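Uncharacterized protein (Legionella longbeachae NSW150, PDB 4JZA) is a phosphoinositide phosphatase that probably removes the 3-phosphate from phosphatidylinositol 3-phosphate, a lipid that marks host-cell membranes. Local coordinates at residues Ala613-Leu626 with Glu641-Asn654. Numbering follows the deposited sequence.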
loop_
_atom_site.group_PDB
_atom_site.type_symbol
_atom_site.label_atom_id
_atom_site.label_comp_id
_atom_site.label_asym_id
_atom_site.label_seq_id
_atom_site.Cartn_x
_atom_site.Cartn_y
_atom_site.Cartn_z
ATOM N N ALA A 613 -7.785 0.145 -3.861
ATOM C CA ALA A 613 -8.050 -0.586 -2.631
ATOM C C ALA A 613 -9.548 -0.726 -2.441
ATOM O O ALA A 613 -10.182 0.189 -1.938
ATOM C CB ALA A 613 -7.433 0.131 -1.450
ATOM N N PRO A 614 -10.118 -1.949 -2.826
ATOM C CA PRO A 614 -11.595 -1.932 -2.817
ATOM C C PRO A 614 -12.252 -1.589 -1.488
ATOM O O PRO A 614 -11.818 -2.033 -0.441
ATOM C CB PRO A 614 -11.968 -3.353 -3.215
ATOM C CG PRO A 614 -10.922 -3.731 -4.167
ATOM C CD PRO A 614 -9.706 -3.312 -3.425
ATOM N N GLY A 615 -13.328 -0.814 -1.567
ATOM C CA GLY A 615 -13.992 -0.223 -0.424
ATOM C C GLY A 615 -13.459 1.151 -0.085
ATOM O O GLY A 615 -13.885 1.790 0.860
ATOM N N SER A 616 -12.535 1.618 -0.899
ATOM C CA SER A 616 -11.879 2.890 -0.690
ATOM C C SER A 616 -12.365 3.877 -1.722
ATOM O O SER A 616 -11.624 4.729 -2.182
ATOM C CB SER A 616 -10.376 2.742 -0.761
ATOM O OG SER A 616 -9.899 2.132 0.407
ATOM N N GLU A 617 -13.620 3.733 -2.104
ATOM C CA GLU A 617 -14.164 4.523 -3.174
ATOM C C GLU A 617 -14.579 5.870 -2.650
ATOM O O GLU A 617 -15.680 6.053 -2.171
ATOM C CB GLU A 617 -15.379 3.818 -3.757
ATOM C CG GLU A 617 -15.043 2.560 -4.530
ATOM C CD GLU A 617 -15.111 1.314 -3.684
ATOM O OE1 GLU A 617 -15.906 1.286 -2.741
ATOM O OE2 GLU A 617 -14.376 0.357 -3.965
ATOM N N GLY A 618 -13.665 6.821 -2.773
ATOM C CA GLY A 618 -13.928 8.229 -2.453
ATOM C C GLY A 618 -12.817 9.062 -3.054
ATOM O O GLY A 618 -12.019 8.515 -3.783
ATOM N N ILE A 619 -12.773 10.356 -2.730
ATOM C CA ILE A 619 -11.774 11.284 -3.180
ATOM C C ILE A 619 -11.185 12.008 -1.974
ATOM O O ILE A 619 -11.872 12.415 -1.068
ATOM C CB ILE A 619 -12.410 12.337 -4.108
ATOM C CG1 ILE A 619 -13.015 11.689 -5.369
ATOM C CG2 ILE A 619 -11.412 13.436 -4.515
ATOM C CD1 ILE A 619 -12.018 10.881 -6.153
ATOM N N LYS A 620 -9.904 12.247 -2.010
ATOM C CA LYS A 620 -9.228 12.926 -0.945
ATOM C C LYS A 620 -9.610 14.382 -0.880
ATOM O O LYS A 620 -9.588 15.074 -1.894
ATOM C CB LYS A 620 -7.731 12.815 -1.176
ATOM C CG LYS A 620 -6.920 12.617 0.081
ATOM C CD LYS A 620 -7.145 11.237 0.708
ATOM C CE LYS A 620 -6.615 11.225 2.142
ATOM N NZ LYS A 620 -7.238 12.192 3.101
ATOM N N THR A 621 -10.003 14.827 0.311
ATOM C CA THR A 621 -10.053 16.240 0.657
ATOM C C THR A 621 -10.794 17.099 -0.387
ATOM O O THR A 621 -10.303 18.098 -0.830
ATOM C CB THR A 621 -8.576 16.632 0.955
ATOM O OG1 THR A 621 -8.336 16.506 2.345
ATOM C CG2 THR A 621 -8.289 17.929 0.705
ATOM N N PRO A 622 -12.014 16.710 -0.792
ATOM C CA PRO A 622 -12.674 17.468 -1.851
ATOM C C PRO A 622 -12.925 18.935 -1.524
ATOM O O PRO A 622 -12.838 19.783 -2.408
ATOM C CB PRO A 622 -14.025 16.753 -2.009
ATOM C CG PRO A 622 -13.842 15.408 -1.406
ATOM C CD PRO A 622 -12.880 15.625 -0.297
ATOM N N GLU A 623 -13.288 19.211 -0.276
ATOM C CA GLU A 623 -13.612 20.572 0.155
ATOM C C GLU A 623 -12.371 21.474 0.135
ATOM O O GLU A 623 -12.493 22.695 0.118
ATOM C CB GLU A 623 -14.284 20.593 1.542
ATOM C CG GLU A 623 -15.771 20.257 1.511
ATOM C CD GLU A 623 -16.390 19.940 2.878
ATOM O OE1 GLU A 623 -15.667 19.512 3.786
ATOM O OE2 GLU A 623 -17.624 20.073 3.046
ATOM N N TRP A 624 -11.175 20.912 0.084
ATOM C CA TRP A 624 -10.025 21.775 -0.099
ATOM C C TRP A 624 -9.807 22.130 -1.554
ATOM O O TRP A 624 -9.483 23.258 -1.840
ATOM C CB TRP A 624 -8.759 21.149 0.444
ATOM C CG TRP A 624 -7.577 21.965 0.186
ATOM C CD1 TRP A 624 -6.487 21.608 -0.512
ATOM C CD2 TRP A 624 -7.355 23.303 0.624
ATOM N NE1 TRP A 624 -5.576 22.638 -0.545
ATOM C CE2 TRP A 624 -6.089 23.686 0.157
ATOM C CE3 TRP A 624 -8.101 24.209 1.387
ATOM C CZ2 TRP A 624 -5.562 24.929 0.394
ATOM C CZ3 TRP A 624 -7.582 25.433 1.628
ATOM C CH2 TRP A 624 -6.326 25.802 1.117
ATOM N N TYR A 625 -9.975 21.151 -2.449
ATOM C CA TYR A 625 -9.609 21.264 -3.885
ATOM C C TYR A 625 -10.735 21.848 -4.763
ATOM O O TYR A 625 -10.479 22.351 -5.905
ATOM C CB TYR A 625 -9.187 19.885 -4.437
ATOM C CG TYR A 625 -7.939 19.373 -3.804
ATOM C CD1 TYR A 625 -6.754 20.083 -3.922
ATOM C CD2 TYR A 625 -7.918 18.193 -3.038
ATOM C CE1 TYR A 625 -5.591 19.658 -3.309
ATOM C CE2 TYR A 625 -6.738 17.731 -2.438
ATOM C CZ TYR A 625 -5.565 18.488 -2.571
ATOM O OH TYR A 625 -4.342 18.127 -2.008
ATOM N N LEU A 626 -11.975 21.743 -4.265
ATOM C CA LEU A 626 -13.133 22.201 -5.016
ATOM C C LEU A 626 -13.395 23.598 -4.599
ATOM O O LEU A 626 -13.200 23.945 -3.461
ATOM C CB LEU A 626 -14.373 21.357 -4.719
ATOM C CG LEU A 626 -14.446 19.915 -5.252
ATOM C CD1 LEU A 626 -15.665 19.181 -4.707
ATOM C CD2 LEU A 626 -14.491 19.917 -6.769
ATOM N N GLU A 641 -24.105 18.027 5.024
ATOM C CA GLU A 641 -22.862 18.796 5.223
ATOM C C GLU A 641 -21.663 17.895 5.221
ATOM O O GLU A 641 -20.551 18.326 4.949
ATOM C CB GLU A 641 -22.838 19.557 6.553
ATOM C CG GLU A 641 -23.412 20.925 6.490
ATOM C CD GLU A 641 -22.663 21.867 5.571
ATOM O OE1 GLU A 641 -21.466 22.094 5.821
ATOM O OE2 GLU A 641 -23.288 22.412 4.617
ATOM N N ARG A 642 -21.898 16.648 5.575
ATOM C CA ARG A 642 -20.861 15.623 5.649
ATOM C C ARG A 642 -20.425 15.001 4.321
ATOM O O ARG A 642 -19.462 14.221 4.340
ATOM C CB ARG A 642 -21.411 14.417 6.368
ATOM C CG ARG A 642 -21.418 14.362 7.867
ATOM C CD ARG A 642 -22.173 13.080 8.148
ATOM N NE ARG A 642 -21.648 12.377 9.305
ATOM C CZ ARG A 642 -20.535 11.651 9.324
ATOM N NH1 ARG A 642 -19.790 11.524 8.251
ATOM N NH2 ARG A 642 -20.168 11.059 10.435
ATOM N N SER A 643 -21.127 15.239 3.205
ATOM C CA SER A 643 -20.944 14.308 2.042
ATOM C C SER A 643 -19.538 14.292 1.461
ATOM O O SER A 643 -19.024 13.248 1.192
ATOM C CB SER A 643 -21.989 14.473 0.966
ATOM O OG SER A 643 -22.575 15.735 1.121
ATOM N N LEU A 644 -18.889 15.432 1.387
ATOM C CA LEU A 644 -17.496 15.491 0.943
ATOM C C LEU A 644 -16.514 14.988 2.006
ATOM O O LEU A 644 -15.442 14.532 1.664
ATOM C CB LEU A 644 -17.120 16.911 0.444
ATOM C CG LEU A 644 -18.164 17.383 -0.604
ATOM C CD1 LEU A 644 -18.045 18.858 -0.936
ATOM C CD2 LEU A 644 -18.154 16.528 -1.865
ATOM N N LYS A 645 -16.852 15.051 3.279
ATOM C CA LYS A 645 -15.978 14.476 4.313
ATOM C C LYS A 645 -16.068 12.932 4.348
ATOM O O LYS A 645 -15.092 12.255 4.635
ATOM C CB LYS A 645 -16.260 15.094 5.657
ATOM C CG LYS A 645 -15.857 16.564 5.722
ATOM C CD LYS A 645 -16.166 17.176 7.089
ATOM C CE LYS A 645 -15.395 18.475 7.348
ATOM N NZ LYS A 645 -16.091 19.618 6.695
ATOM N N ASP A 646 -17.222 12.385 3.983
ATOM C CA ASP A 646 -17.384 10.980 3.821
ATOM C C ASP A 646 -16.565 10.508 2.652
ATOM O O ASP A 646 -15.916 9.454 2.738
ATOM C CB ASP A 646 -18.852 10.638 3.559
ATOM C CG ASP A 646 -19.775 10.922 4.779
ATOM O OD1 ASP A 646 -19.215 11.035 5.884
ATOM O OD2 ASP A 646 -21.033 11.038 4.638
ATOM N N ASP A 647 -16.583 11.256 1.542
ATOM C CA ASP A 647 -15.716 10.911 0.424
ATOM C C ASP A 647 -14.262 10.817 0.874
ATOM O O ASP A 647 -13.571 9.889 0.496
ATOM C CB ASP A 647 -15.876 11.897 -0.748
ATOM C CG ASP A 647 -17.218 11.700 -1.491
ATOM O OD1 ASP A 647 -17.842 10.696 -1.129
ATOM O OD2 ASP A 647 -17.662 12.519 -2.357
ATOM N N ASP A 648 -13.822 11.733 1.731
ATOM C CA ASP A 648 -12.443 11.760 2.176
ATOM C C ASP A 648 -12.157 10.618 3.138
ATOM O O ASP A 648 -11.079 10.040 3.123
ATOM C CB ASP A 648 -12.159 13.122 2.782
ATOM C CG ASP A 648 -10.777 13.251 3.369
ATOM O OD1 ASP A 648 -9.811 13.558 2.662
ATOM O OD2 ASP A 648 -10.685 13.114 4.593
ATOM N N ARG A 649 -13.141 10.260 3.943
ATOM C CA ARG A 649 -13.041 9.117 4.839
ATOM C C ARG A 649 -12.869 7.851 4.015
ATOM O O ARG A 649 -12.010 6.983 4.328
ATOM C CB ARG A 649 -14.324 9.044 5.719
ATOM C CG ARG A 649 -14.466 7.972 6.828
ATOM C CD ARG A 649 -13.368 8.037 7.859
ATOM N NE ARG A 649 -12.221 7.278 7.397
ATOM C CZ ARG A 649 -11.094 7.062 8.065
ATOM N NH1 ARG A 649 -10.916 7.530 9.293
ATOM N NH2 ARG A 649 -10.144 6.353 7.475
ATOM N N ALA A 650 -13.670 7.711 2.962
ATOM C CA ALA A 650 -13.607 6.459 2.191
ATOM C C ALA A 650 -12.268 6.380 1.425
ATOM O O ALA A 650 -11.702 5.322 1.308
ATOM C CB ALA A 650 -14.786 6.306 1.272
ATOM N N ALA A 651 -11.715 7.515 1.005
ATOM C CA ALA A 651 -10.411 7.521 0.364
ATOM C C ALA A 651 -9.342 7.126 1.359
ATOM O O ALA A 651 -8.458 6.340 1.052
ATOM C CB ALA A 651 -10.108 8.901 -0.161
ATOM N N THR A 652 -9.405 7.692 2.557
ATOM C CA THR A 652 -8.341 7.509 3.524
ATOM C C THR A 652 -8.161 6.033 3.934
ATOM O O THR A 652 -7.043 5.638 4.316
ATOM C CB THR A 652 -8.599 8.389 4.742
ATOM O OG1 THR A 652 -8.498 9.762 4.362
ATOM C CG2 THR A 652 -7.594 8.103 5.801
ATOM N N ASP A 653 -9.260 5.268 3.826
ATOM C CA ASP A 653 -9.328 3.822 4.102
ATOM C C ASP A 653 -8.485 2.939 3.177
ATOM O O ASP A 653 -8.511 1.723 3.325
ATOM C CB ASP A 653 -10.778 3.282 3.950
ATOM C CG ASP A 653 -11.739 3.678 5.117
ATOM O OD1 ASP A 653 -11.296 4.247 6.169
ATOM O OD2 ASP A 653 -12.970 3.405 4.945
ATOM N N ASN A 654 -7.772 3.497 2.207
ATOM C CA ASN A 654 -7.047 2.680 1.285
ATOM C C ASN A 654 -5.812 2.132 1.940
ATOM O O ASN A 654 -5.406 1.012 1.633
ATOM C CB ASN A 654 -6.652 3.457 0.066
ATOM C CG ASN A 654 -5.672 4.537 0.389
ATOM O OD1 ASN A 654 -5.837 5.250 1.358
ATOM N ND2 ASN A 654 -4.672 4.676 -0.401
#
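Asp648, on helix 643-652, reaches Lys620 and Thr621 through a single carboxylate oxygen. Its CG stands anti to the backbone N (chi1 176°), which swings OD1 across to the 613-626 chain. There Thr621 N donates to OD1 at 2.7 Å, on the anti side and somewhat out of the carboxylate plane, while Lys620 NZ makes a salt bridge to the same oxygen at 2.9 Å from well above that plane. The lysine chain leaves its backbone heading away from the helix, then bends at chi2 and chi4 and doubles back, laying CD against the Ala651 methyl so that NZ donates to Thr652 OG1 at 3.0 Å. That hydroxyl in turn donates to Asp648 O, a turn back along the helix, and Asp433 gives the ammonium a second carboxylate. One turn of helix earlier, the Pro622 ring and Leu644 run antiparallel alongside one another, CB to CB at 4.0 Å. Glu623 lays its CG on Leu644 CD1, and the Lys645 chain comes in nearly perpendicular to the glutamate; Lys645 NZ meets Glu623 OE1 on its syn side at 2.9 Å, and OE2 pairs with Arg635. Between Asp648 and the Asn654 end the chain runs close to the helix: Gly618 CA makes a CA-H...O contact to Asp647 O (3.4 Å), and Ala650 CB packs on Glu617 O. The seam thus has a salt bridge at Lys620-Asp648 and another at Glu623-Lys645, both among its less buried residues, with the Pro622-Leu644 apolar contact beside them, and the lysine and backbone N-H sharing OD1 would be expected to favour a charged Asp648.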